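Periplasmic oligopeptide-binding protein (Burkholderia pseudomallei, PDB 3ZS6) probably binds oligopeptides in the periplasm and delivers them to an ABC transporter for uptake. Local coordinates at residues L257-Y262 against K309-V314; Y264-K267 against A272-D275; W406-D409 against T415-D418; D418-G423 against D466-P471; N433-S438 against H460-N465. All blocks are in the same frame, centred on the assembly; numbering follows the deposited sequence. Where two conformers were deposited one is given.

Contact 1 (L257-Y262 against K309-V314); sequences LQLATY and KGVKGV
L259 meets the loop at G310 and V311 through a single atom, its CD2. The approach to G310 is marginal, with L259 CD2 lying 4.4 Å from G310 C. The phi of 107° at G310 would press a CB against the carbonyl oxygen of the preceding residue, which accounts for a glycine here. At V311 the same methyl comes alongside the root of the residue, L259 CD2 standing 4.1 Å from both V311 CA and V311 CB. V311 then opens a type II beta turn that ends at V314. Within it K312 gives its N-H to N411 OD1, and the third residue, G313, again has positive phi, as that turn requires. Only 94 Å² is buried in all, so this is a light apolar touch. L259 is the centre of an inverse gamma turn, where the chain turns a corner between strand 253-258 and strand 260-266; with chi1 at -73° its CG lies beside the backbone N, and the CD2 branch does the reaching. Around this corner L259 pairs by backbone bonds with A408 and Y493, both strands run antiparallel to strand 470-480, and V314 rests on L456 and T457 of helix 449-464.

Contact 2 (Y264-K267 against A272-D275); sequences YYLK and ALKD
L273 turns back against the end of strand 260-266, where its CB and CD1 meet K267 and L266. Its first atom is also its nearest: L273 CB lies 3.3 Å from K267 O, a close van der Waals approach of a methylene to a carbonyl oxygen. From there chi1 of -61° sets CG beside the backbone N of L273, and CG stays near the same carbonyl, with L273 CG 4.2 Å from K267 O. The extended chi2 of 173° then carries CD1 onward against the backbone of K267, so that L273 CD1 is 3.9 Å from K267 N and equally 3.9 Å from K267 O. At this tip the methyl also comes near the neighbouring side chain, L273 CD1 being 4.4 Å from L266 CB; this looser approach is tentative, because L266 was modelled in two conformers. L273 also packs on F351 of strand 350-356. K267 contributes backbone rather than side chain, since its fully extended chain leads away from the leucine.

L273 sits in a type I beta turn from A272 to D275, closed by the bond from D275 N to A272 O at 3.0 Å. D270 OD1 accepts from the N-H groups of both A272 and L273, and D275 is the N-cap of helix 276-285. Chemically the interface is a leucine against the backbone of K267: with 148 Å² buried and no polar bond between the segments, the contact is apolar and van der Waals, while the turn's own bond, D270 and R279 take several of its polar groups.

Contact 3 (W406-D409 against T415-D418); sequences WFAD and TFFD
T415 OG1 is gripped from two directions by W406 and D409. The indole N-H of W406 reaches it with W406 NE1 to T415 OG1 at 3.2 Å and an angle of 158°, the acceptor lying close to the ring plane, and the backbone of D409 adds a straighter bond, D409 N to T415 OG1 at 3.1 Å and 170°. OG1 is anti to the backbone N of T415 and faces both donors. The methyl branch packs beside it, T415 CG2 to A408 CB at 3.7 Å. Next to this, W406 presents its edge to the face of F416 in an offset edge-to-face (T-shaped) pair: the five-membered ring centroid is 5.3 Å from that of F416, with planes at 66°.

All of this lies where strand 401-407 ends and helix 414-417 returns toward it, in the peptide-binding cleft of this family 5 solute-binding protein. A bound peptide is present: F407 makes backbone hydrogen bonds to it, D409 OD1 bonds to its backbone, and W406 packs on its backbone.

Toward the two carboxylates direct packing gives way to a water, which accepts from the same OG1. It donates to both acids, its oxygen lying 2.7 Å from D409 OD2 and 2.8 Å from D418 OD2. These two oxygens are 5.1 Å apart, so the water probably tempers the proximity of like charges. D409 OD2 is also bonded to Y101 OH and D418 OD1 to R421, while direct packing thins to D418 CB against W406 CZ2 at 4.5 Å.

Contact 4 (D418-G423 against D466-P471); sequences DLIRCG and DYPMVP
I420 and L419 receive the thioether end of M469, which joins the disulfide-bearing loop 418-423 to the lead-in of strand 470-480, a long strand of the mixed sheet in this periplasmic binding protein fold.

The contact between the segments is apolar throughout. The I420 side chain crosses that of M469 at about a right angle, I420 CG2 lying 3.9 Å from M469 SD, and the same methyl reaches the proline ring, I420 CG2 to P468 CG at 4.2 Å. The terminal methyl of the methionine reaches back to the preceding residue, L419, as well as to I420 CG2: M469 CE is 4.1 Å from L419 CB and 4.0 Å from L419 O. Its chain is folded to do so, with chi1 at 54° placing CG between the backbone N and the carbonyl carbon, and further bends at chi2 and chi3. In I420 it is CG1 that takes the position between N and the carbonyl carbon, leaving CG2, anti to the carbonyl carbon, to meet the sulfur. In all, 126 Å² is buried between the segments; Y263 of strand 260-266 also touches L419 and M469.

The covalent element is the disulfide from C422 to C432. It ties the loop to the residue before the N-cap of helix 434-443.

Polar bonding stays within the loop or goes to other parts of the chain. R421 is shared between two acids, E106 through NH1 and D418 through NH2. In the second, R421 NH2 meets D418 OD1 at 2.9 Å with an angle of 173°, in the guanidinium plane.

Contact 5 (N433-S438 against H460-N465); sequences NPKVDS and HDLAMN
V436 and K435 take L462 and A463 of the partner helix, and the side-chain torsions explain how. In L462 chi1 of -174° places CG anti to the backbone N, and chi2 makes CD2 the extended branch that crosses to the other helix. There it meets K435 CG at 3.6 Å, the two chains crossing at about a right angle, and V436 CG2 at 3.9 Å. K435 leaves the backbone toward L462 but bends at chi2, so that its methylenes make the contact while the ammonium end leads away. V436 CG2, set beside its own backbone N, fits against A463, 3.8 Å from A463 N and 3.9 Å from A463 CB; the other branch, CG1, faces F417.

N433 opens the first helix as its N-cap. OD1 accepts weakly from K435 N at 3.0 Å and from V436 N at 3.3 Å, the former bond bent and the latter nearer straight. The amide's other end, ND2, is bonded to D466 OD2 and Y431 OH.

The two short helical segments run antiparallel, 164° between their directions, with axes 9.3 Å apart. Helix 434-443 is linked to loop 418-423 by D437 OD2 and C422 N, and helix 449-464 to the chain leading from strand 301-302 by H460 NE2 and L306 N and by the salt bridge of D461 with R316.

In the fold
From the N terminus, contact 1 closes the first loop, bringing the corner before strand 260-266 to loop 309-314. Contact 2 is a short closure within that loop, at the far end of the same strand. After it comes contact 3, tying the end of strand 401-407 to helix 414-417; strand 401-407 pairs with strand 260-266, and contacts 1 and 3 meet directly through the backbone. Contact 4 begins at D418, where contact 3 ends, and reaches the lead-in of strand 470-480; its larger loop contains contact 5, which pairs helices 434-443 and 449-464. None of the loops cross. Contacts 1 to 4 involve the mixed sheet or its approaches; contact 5 joins two helices beside it.

Contact 1 (L257-Y262 against K309-V314)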
# COMPACT_ATOMS: atom_id res chain seq x y z
N LEU A 257 8.70 -5.12 12.23
CA LEU A 257 7.38 -5.34 11.65
C LEU A 257 6.93 -4.06 10.95
O LEU A 257 7.39 -2.96 11.28
CB LEU A 257 6.38 -5.72 12.74
CG LEU A 257 6.58 -7.05 13.47
CD1 LEU A 257 5.75 -7.09 14.75
CD2 LEU A 257 6.25 -8.23 12.57
N GLN A 258 6.03 -4.20 9.98
CA GLN A 258 5.51 -3.04 9.26
C GLN A 258 4.05 -2.80 9.61
O GLN A 258 3.39 -3.69 10.16
CB GLN A 258 5.67 -3.24 7.76
CG GLN A 258 7.02 -2.76 7.24
CD GLN A 258 7.40 -3.39 5.91
OE1 GLN A 258 6.77 -4.34 5.47
NE2 GLN A 258 8.44 -2.86 5.28
N LEU A 259 3.55 -1.60 9.31
CA LEU A 259 2.13 -1.31 9.43
C LEU A 259 1.47 -1.82 8.15
O LEU A 259 1.09 -1.04 7.28
CB LEU A 259 1.86 0.18 9.63
CG LEU A 259 2.20 0.79 11.00
CD1 LEU A 259 2.00 2.31 11.01
CD2 LEU A 259 1.39 0.12 12.11
N ALA A 260 1.35 -3.13 8.05
CA ALA A 260 0.91 -3.75 6.81
C ALA A 260 0.34 -5.14 7.12
O ALA A 260 0.85 -5.84 7.99
CB ALA A 260 2.08 -3.84 5.82
N THR A 261 -0.72 -5.51 6.41
CA THR A 261 -1.43 -6.76 6.69
C THR A 261 -1.50 -7.66 5.45
O THR A 261 -1.86 -7.20 4.36
CB THR A 261 -2.87 -6.47 7.18
OG1 THR A 261 -2.82 -5.61 8.33
CG2 THR A 261 -3.62 -7.76 7.55
N TYR A 262 -1.15 -8.92 5.64
CA TYR A 262 -1.20 -9.93 4.59
C TYR A 262 -2.54 -10.66 4.75
O TYR A 262 -2.88 -11.11 5.85
CB TYR A 262 -0.03 -10.90 4.78
CG TYR A 262 0.23 -11.92 3.67
CD1 TYR A 262 -0.67 -12.95 3.41
CD2 TYR A 262 1.41 -11.88 2.94
CE1 TYR A 262 -0.41 -13.89 2.42
CE2 TYR A 262 1.68 -12.82 1.95
CZ TYR A 262 0.77 -13.82 1.70
OH TYR A 262 1.03 -14.76 0.71
N LYS A 309 -1.45 -4.41 15.25
CA LYS A 309 -1.25 -3.86 16.59
C LYS A 309 -0.30 -2.67 16.48
O LYS A 309 0.74 -2.76 15.81
CB LYS A 309 -0.68 -4.92 17.53
CG LYS A 309 -0.41 -4.41 18.94
CD LYS A 309 0.33 -5.43 19.79
CE LYS A 309 -0.51 -6.68 20.04
NZ LYS A 309 0.15 -7.60 21.01
N GLY A 310 -0.65 -1.55 17.10
CA GLY A 310 0.21 -0.38 17.08
C GLY A 310 -0.25 0.77 16.19
O GLY A 310 0.21 1.89 16.35
N VAL A 311 -1.16 0.50 15.26
CA VAL A 311 -1.65 1.56 14.39
C VAL A 311 -2.50 2.56 15.18
O VAL A 311 -3.35 2.17 15.98
CB VAL A 311 -2.46 1.00 13.21
CG1 VAL A 311 -3.82 0.46 13.69
CG2 VAL A 311 -2.63 2.06 12.14
N LYS A 312 -2.26 3.85 14.96
CA LYS A 312 -3.02 4.89 15.64
C LYS A 312 -4.50 4.91 15.23
O LYS A 312 -4.84 4.55 14.11
CB LYS A 312 -2.40 6.26 15.35
CG LYS A 312 -0.98 6.44 15.87
CD LYS A 312 -0.42 7.76 15.38
CE LYS A 312 1.08 7.86 15.66
NZ LYS A 312 1.40 7.93 17.11
N GLY A 313 -5.36 5.33 16.14
CA GLY A 313 -6.77 5.48 15.81
C GLY A 313 -7.70 4.35 16.24
O GLY A 313 -8.92 4.52 16.21
N VAL A 314 -7.16 3.19 16.60
CA VAL A 314 -7.97 2.16 17.24
C VAL A 314 -7.35 1.74 18.57
O VAL A 314 -6.17 1.95 18.80
CB VAL A 314 -8.17 0.90 16.36
CG1 VAL A 314 -9.06 1.24 15.17
CG2 VAL A 314 -6.81 0.33 15.91

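Contact 2 (Y264-K267 against A272-D275)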
# COMPACT_ATOMS: atom_id res chain seq x y z
N TYR A 264 -6.14 -12.74 2.53
CA TYR A 264 -6.75 -13.29 1.33
C TYR A 264 -8.04 -12.56 0.99
O TYR A 264 -8.97 -12.45 1.79
CB TYR A 264 -7.00 -14.80 1.47
CG TYR A 264 -5.79 -15.67 1.18
CD1 TYR A 264 -4.65 -15.14 0.59
CD2 TYR A 264 -5.80 -17.01 1.50
CE1 TYR A 264 -3.55 -15.95 0.32
CE2 TYR A 264 -4.71 -17.83 1.23
CZ TYR A 264 -3.58 -17.29 0.64
OH TYR A 264 -2.49 -18.12 0.38
N TYR A 265 -8.05 -12.03 -0.22
CA TYR A 265 -9.23 -11.43 -0.81
C TYR A 265 -10.25 -12.53 -1.01
O TYR A 265 -9.89 -13.66 -1.34
CB TYR A 265 -8.78 -10.84 -2.15
CG TYR A 265 -9.79 -10.57 -3.23
CD1 TYR A 265 -10.43 -11.60 -3.91
CD2 TYR A 265 -10.00 -9.26 -3.67
CE1 TYR A 265 -11.31 -11.34 -4.94
CE2 TYR A 265 -10.88 -8.99 -4.69
CZ TYR A 265 -11.53 -10.02 -5.33
OH TYR A 265 -12.38 -9.73 -6.36
N LEU A 266 -11.51 -12.20 -0.76
CA LEU A 266 -12.64 -13.08 -1.07
C LEU A 266 -13.64 -12.30 -1.91
O LEU A 266 -14.03 -11.19 -1.55
CB LEU A 266 -13.34 -13.58 0.20
CG LEU A 266 -12.56 -14.40 1.22
CD1 LEU A 266 -13.47 -14.73 2.41
CD2 LEU A 266 -11.99 -15.69 0.62
N LYS A 267 -14.06 -12.89 -3.03
CA LYS A 267 -15.04 -12.25 -3.90
C LYS A 267 -16.40 -12.28 -3.23
O LYS A 267 -17.07 -13.32 -3.22
CB LYS A 267 -15.12 -12.99 -5.23
CG LYS A 267 -16.10 -12.40 -6.24
CD LYS A 267 -16.18 -13.30 -7.46
CE LYS A 267 -17.25 -12.86 -8.43
NZ LYS A 267 -17.41 -13.86 -9.53
N ALA A 272 -21.16 -18.54 -3.35
CA ALA A 272 -20.92 -19.17 -2.05
C ALA A 272 -20.26 -18.19 -1.07
O ALA A 272 -20.63 -18.13 0.11
CB ALA A 272 -20.07 -20.42 -2.22
N LEU A 273 -19.28 -17.43 -1.55
CA LEU A 273 -18.54 -16.52 -0.69
C LEU A 273 -19.38 -15.32 -0.24
O LEU A 273 -19.01 -14.62 0.69
CB LEU A 273 -17.24 -16.06 -1.36
CG LEU A 273 -16.23 -17.17 -1.70
CD1 LEU A 273 -15.07 -16.62 -2.51
CD2 LEU A 273 -15.73 -17.90 -0.44
N LYS A 274 -20.51 -15.11 -0.90
CA LYS A 274 -21.44 -14.07 -0.48
C LYS A 274 -22.05 -14.40 0.88
O LYS A 274 -22.59 -13.53 1.55
CB LYS A 274 -22.55 -13.87 -1.52
CG LYS A 274 -23.54 -15.03 -1.59
CD LYS A 274 -24.69 -14.69 -2.53
CE LYS A 274 -25.77 -15.76 -2.52
NZ LYS A 274 -26.97 -15.34 -3.30
N ASP A 275 -21.96 -15.66 1.29
CA ASP A 275 -22.51 -16.08 2.58
C ASP A 275 -21.45 -15.96 3.68
O ASP A 275 -20.44 -16.66 3.66
CB ASP A 275 -23.06 -17.51 2.51
CG ASP A 275 -23.80 -17.93 3.78
OD1 ASP A 275 -23.42 -17.48 4.88
OD2 ASP A 275 -24.76 -18.72 3.67

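Contact 3 (W406-D409 against T415-D418)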
# COMPACT_ATOMS: atom_id res chain seq x y z
N TRP A 406 -2.09 -5.06 2.31
CA TRP A 406 -2.19 -3.61 2.30
C TRP A 406 -1.15 -3.00 3.23
O TRP A 406 -1.02 -3.41 4.38
CB TRP A 406 -3.60 -3.20 2.75
CG TRP A 406 -3.90 -1.72 2.69
CD1 TRP A 406 -3.92 -0.85 3.75
CD2 TRP A 406 -4.25 -0.96 1.54
NE1 TRP A 406 -4.26 0.41 3.31
CE2 TRP A 406 -4.48 0.37 1.96
CE3 TRP A 406 -4.40 -1.27 0.18
CZ2 TRP A 406 -4.83 1.39 1.08
CZ3 TRP A 406 -4.76 -0.26 -0.70
CH2 TRP A 406 -4.98 1.06 -0.25
N PHE A 407 -0.39 -2.04 2.70
CA PHE A 407 0.54 -1.22 3.48
C PHE A 407 -0.15 0.09 3.83
O PHE A 407 -0.74 0.74 2.95
CB PHE A 407 1.79 -0.89 2.66
CG PHE A 407 2.93 -1.84 2.89
CD1 PHE A 407 2.96 -3.08 2.26
CD2 PHE A 407 3.98 -1.49 3.73
CE1 PHE A 407 4.01 -3.95 2.48
CE2 PHE A 407 5.04 -2.37 3.95
CZ PHE A 407 5.05 -3.60 3.32
N ALA A 408 -0.08 0.50 5.09
CA ALA A 408 -0.67 1.77 5.50
C ALA A 408 -0.11 2.91 4.64
O ALA A 408 1.09 2.95 4.38
CB ALA A 408 -0.39 2.03 6.97
N ASP A 409 -0.97 3.84 4.23
CA ASP A 409 -0.54 5.02 3.47
C ASP A 409 -0.16 6.15 4.43
O ASP A 409 0.46 7.15 4.04
CB ASP A 409 -1.64 5.52 2.53
CG ASP A 409 -1.86 4.60 1.33
OD1 ASP A 409 -0.91 3.89 0.93
OD2 ASP A 409 -2.98 4.59 0.78
N THR A 415 -6.65 4.35 6.99
CA THR A 415 -6.07 3.78 5.77
C THR A 415 -6.56 2.35 5.53
O THR A 415 -6.71 1.92 4.38
CB THR A 415 -4.53 3.84 5.77
OG1 THR A 415 -4.03 3.32 4.53
CG2 THR A 415 -3.94 3.03 6.93
N PHE A 416 -6.83 1.62 6.61
CA PHE A 416 -7.29 0.24 6.47
C PHE A 416 -8.79 0.19 6.17
O PHE A 416 -9.28 -0.73 5.49
CB PHE A 416 -6.91 -0.58 7.70
CG PHE A 416 -5.44 -0.85 7.81
CD1 PHE A 416 -4.84 -1.83 7.03
CD2 PHE A 416 -4.64 -0.10 8.66
CE1 PHE A 416 -3.48 -2.08 7.11
CE2 PHE A 416 -3.27 -0.34 8.74
CZ PHE A 416 -2.69 -1.32 7.97
N PHE A 417 -9.53 1.19 6.65
CA PHE A 417 -10.94 1.30 6.30
C PHE A 417 -11.16 1.50 4.79
O PHE A 417 -12.24 1.21 4.28
CB PHE A 417 -11.65 2.39 7.12
CG PHE A 417 -12.07 1.94 8.51
CD1 PHE A 417 -13.11 1.04 8.68
CD2 PHE A 417 -11.44 2.44 9.65
CE1 PHE A 417 -13.50 0.62 9.96
CE2 PHE A 417 -11.82 2.04 10.93
CZ PHE A 417 -12.86 1.12 11.08
N ASP A 418 -10.14 1.98 4.07
CA ASP A 418 -10.23 2.09 2.61
C ASP A 418 -10.47 0.73 1.95
O ASP A 418 -10.88 0.66 0.79
CB ASP A 418 -8.97 2.73 2.02
CG ASP A 418 -8.95 4.24 2.17
OD1 ASP A 418 -10.04 4.84 2.27
OD2 ASP A 418 -7.85 4.84 2.18
O HOH W 1 -5.07 4.82 2.55

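Contact 4 (D418-G423 against D466-P471)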
# COMPACT_ATOMS: atom_id res chain seq x y z
N ASP A 418 -10.14 1.98 4.07
CA ASP A 418 -10.23 2.09 2.61
C ASP A 418 -10.47 0.73 1.95
O ASP A 418 -10.88 0.66 0.79
CB ASP A 418 -8.97 2.73 2.02
CG ASP A 418 -8.95 4.24 2.17
OD1 ASP A 418 -10.04 4.84 2.27
OD2 ASP A 418 -7.85 4.84 2.18
N LEU A 419 -10.23 -0.35 2.68
CA LEU A 419 -10.44 -1.70 2.14
C LEU A 419 -11.87 -2.20 2.26
O LEU A 419 -12.26 -3.16 1.57
CB LEU A 419 -9.53 -2.71 2.85
CG LEU A 419 -8.03 -2.46 2.75
CD1 LEU A 419 -7.28 -3.49 3.59
CD2 LEU A 419 -7.58 -2.49 1.28
N ILE A 420 -12.67 -1.58 3.12
CA ILE A 420 -13.98 -2.12 3.45
C ILE A 420 -15.14 -1.11 3.40
O ILE A 420 -16.29 -1.51 3.52
CB ILE A 420 -13.98 -2.81 4.83
CG1 ILE A 420 -13.33 -1.89 5.88
CG2 ILE A 420 -13.24 -4.14 4.76
CD1 ILE A 420 -13.56 -2.35 7.32
N ARG A 421 -14.83 0.18 3.24
CA ARG A 421 -15.87 1.20 3.10
C ARG A 421 -16.65 1.01 1.81
O ARG A 421 -16.06 0.77 0.76
CB ARG A 421 -15.26 2.62 3.10
CG ARG A 421 -14.87 3.15 4.47
CD ARG A 421 -14.49 4.63 4.40
NE ARG A 421 -13.45 4.89 3.41
CZ ARG A 421 -13.68 5.32 2.17
NH1 ARG A 421 -14.93 5.54 1.76
NH2 ARG A 421 -12.67 5.52 1.34
N CYS A 422 -17.98 1.13 1.89
CA CYS A 422 -18.84 1.02 0.71
C CYS A 422 -18.34 1.93 -0.40
O CYS A 422 -18.14 3.13 -0.19
CB CYS A 422 -20.27 1.44 1.05
SG CYS A 422 -21.14 0.41 2.24
N GLY A 423 -18.14 1.37 -1.59
CA GLY A 423 -17.80 2.20 -2.73
C GLY A 423 -16.37 2.71 -2.83
O GLY A 423 -16.03 3.38 -3.81
N ASP A 466 -17.95 -9.98 10.04
CA ASP A 466 -18.52 -10.39 8.76
C ASP A 466 -17.50 -11.14 7.88
O ASP A 466 -17.86 -11.68 6.84
CB ASP A 466 -19.09 -9.17 8.01
CG ASP A 466 -20.42 -8.68 8.60
OD1 ASP A 466 -21.03 -9.42 9.40
OD2 ASP A 466 -20.85 -7.56 8.26
N TYR A 467 -16.24 -11.16 8.30
CA TYR A 467 -15.17 -11.84 7.55
C TYR A 467 -15.21 -11.54 6.05
O TYR A 467 -15.20 -12.45 5.22
CB TYR A 467 -15.20 -13.35 7.83
CG TYR A 467 -15.04 -13.62 9.30
CD1 TYR A 467 -13.78 -13.68 9.86
CD2 TYR A 467 -16.15 -13.72 10.14
CE1 TYR A 467 -13.62 -13.88 11.21
CE2 TYR A 467 -16.00 -13.93 11.49
CZ TYR A 467 -14.72 -14.01 12.02
OH TYR A 467 -14.54 -14.21 13.37
N PRO A 468 -15.24 -10.25 5.69
CA PRO A 468 -15.23 -9.84 4.29
C PRO A 468 -13.97 -10.28 3.55
O PRO A 468 -14.00 -10.43 2.33
CB PRO A 468 -15.31 -8.31 4.36
CG PRO A 468 -14.81 -7.96 5.75
CD PRO A 468 -15.30 -9.10 6.61
N MET A 469 -12.87 -10.48 4.29
CA MET A 469 -11.66 -11.08 3.74
C MET A 469 -11.01 -11.93 4.84
O MET A 469 -11.57 -12.05 5.93
CB MET A 469 -10.67 -10.00 3.25
CG MET A 469 -10.32 -8.94 4.29
SD MET A 469 -11.35 -7.45 4.19
CE MET A 469 -10.63 -6.62 2.76
N VAL A 470 -9.85 -12.52 4.56
CA VAL A 470 -9.21 -13.40 5.53
C VAL A 470 -7.81 -12.94 5.89
O VAL A 470 -6.83 -13.31 5.23
CB VAL A 470 -9.12 -14.85 5.01
CG1 VAL A 470 -8.50 -15.76 6.07
CG2 VAL A 470 -10.50 -15.36 4.57
N PRO A 471 -7.70 -12.13 6.96
CA PRO A 471 -6.39 -11.70 7.44
C PRO A 471 -5.56 -12.89 7.90
O PRO A 471 -6.11 -13.80 8.53
CB PRO A 471 -6.74 -10.81 8.64
CG PRO A 471 -8.11 -10.29 8.31
CD PRO A 471 -8.80 -11.46 7.67

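Contact 5 (N433-S438 against H460-N465)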
# COMPACT_ATOMS: atom_id res chain seq x y z
N ASN A 433 -21.13 -2.39 4.34
CA ASN A 433 -21.94 -2.40 5.56
C ASN A 433 -22.15 -0.97 6.05
O ASN A 433 -21.29 -0.41 6.73
CB ASN A 433 -21.29 -3.26 6.65
CG ASN A 433 -22.19 -3.42 7.87
OD1 ASN A 433 -22.95 -2.52 8.23
ND2 ASN A 433 -22.10 -4.59 8.51
N PRO A 434 -23.32 -0.39 5.70
CA PRO A 434 -23.70 0.99 6.00
C PRO A 434 -23.53 1.34 7.48
O PRO A 434 -23.18 2.47 7.80
CB PRO A 434 -25.18 1.04 5.62
CG PRO A 434 -25.33 -0.03 4.58
CD PRO A 434 -24.39 -1.12 5.01
N LYS A 435 -23.78 0.38 8.37
CA LYS A 435 -23.57 0.62 9.79
C LYS A 435 -22.09 0.87 10.08
O LYS A 435 -21.73 1.83 10.77
CB LYS A 435 -24.11 -0.53 10.63
CG LYS A 435 -23.90 -0.35 12.13
CD LYS A 435 -24.53 0.94 12.63
CE LYS A 435 -24.37 1.09 14.14
NZ LYS A 435 -25.00 2.35 14.66
N VAL A 436 -21.22 0.01 9.55
CA VAL A 436 -19.79 0.24 9.68
C VAL A 436 -19.45 1.64 9.17
O VAL A 436 -18.79 2.41 9.86
CB VAL A 436 -18.95 -0.81 8.91
CG1 VAL A 436 -17.50 -0.36 8.83
CG2 VAL A 436 -19.06 -2.18 9.58
N ASP A 437 -19.91 1.97 7.97
CA ASP A 437 -19.62 3.27 7.38
C ASP A 437 -20.13 4.42 8.25
O ASP A 437 -19.44 5.43 8.43
CB ASP A 437 -20.21 3.37 5.96
CG ASP A 437 -19.45 2.50 4.95
OD1 ASP A 437 -18.68 1.60 5.37
OD2 ASP A 437 -19.63 2.71 3.73
N SER A 438 -21.33 4.28 8.81
CA SER A 438 -21.89 5.37 9.61
C SER A 438 -21.13 5.52 10.92
O SER A 438 -20.94 6.63 11.41
CB SER A 438 -23.39 5.17 9.86
OG SER A 438 -23.63 4.46 11.06
N HIS A 460 -14.44 -1.40 13.25
CA HIS A 460 -13.54 -2.42 12.74
C HIS A 460 -14.01 -3.82 13.16
O HIS A 460 -14.17 -4.70 12.32
CB HIS A 460 -12.08 -2.19 13.17
CG HIS A 460 -11.13 -3.24 12.67
ND1 HIS A 460 -10.31 -3.96 13.51
CD2 HIS A 460 -10.87 -3.69 11.42
CE1 HIS A 460 -9.59 -4.81 12.80
NE2 HIS A 460 -9.91 -4.67 11.53
N ASP A 461 -14.24 -4.00 14.46
CA ASP A 461 -14.76 -5.26 14.99
C ASP A 461 -16.03 -5.69 14.27
O ASP A 461 -16.20 -6.86 13.91
CB ASP A 461 -15.08 -5.15 16.49
CG ASP A 461 -13.85 -4.97 17.36
OD1 ASP A 461 -12.71 -5.15 16.86
OD2 ASP A 461 -14.03 -4.65 18.56
N LEU A 462 -16.94 -4.74 14.07
CA LEU A 462 -18.21 -5.05 13.42
C LEU A 462 -17.98 -5.61 12.02
O LEU A 462 -18.56 -6.63 11.64
CB LEU A 462 -19.10 -3.80 13.34
CG LEU A 462 -20.51 -4.04 12.81
CD1 LEU A 462 -21.22 -5.08 13.66
CD2 LEU A 462 -21.32 -2.73 12.77
N ALA A 463 -17.12 -4.94 11.26
CA ALA A 463 -16.77 -5.40 9.92
C ALA A 463 -16.11 -6.79 9.93
O ALA A 463 -16.44 -7.64 9.10
CB ALA A 463 -15.86 -4.40 9.23
N MET A 464 -15.16 -7.02 10.83
CA MET A 464 -14.41 -8.28 10.82
C MET A 464 -15.28 -9.47 11.23
O MET A 464 -15.01 -10.61 10.84
CB MET A 464 -13.15 -8.20 11.69
CG MET A 464 -12.08 -7.23 11.19
SD MET A 464 -11.48 -7.58 9.53
CE MET A 464 -12.52 -6.50 8.55
N ASN A 465 -16.32 -9.22 12.02
CA ASN A 465 -17.28 -10.27 12.35
C ASN A 465 -18.03 -10.76 11.12
O ASN A 465 -18.64 -11.83 11.13
CB ASN A 465 -18.25 -9.80 13.44
CG ASN A 465 -17.64 -9.84 14.82
OD1 ASN A 465 -17.05 -10.84 15.23
ND2 ASN A 465 -17.76 -8.74 15.55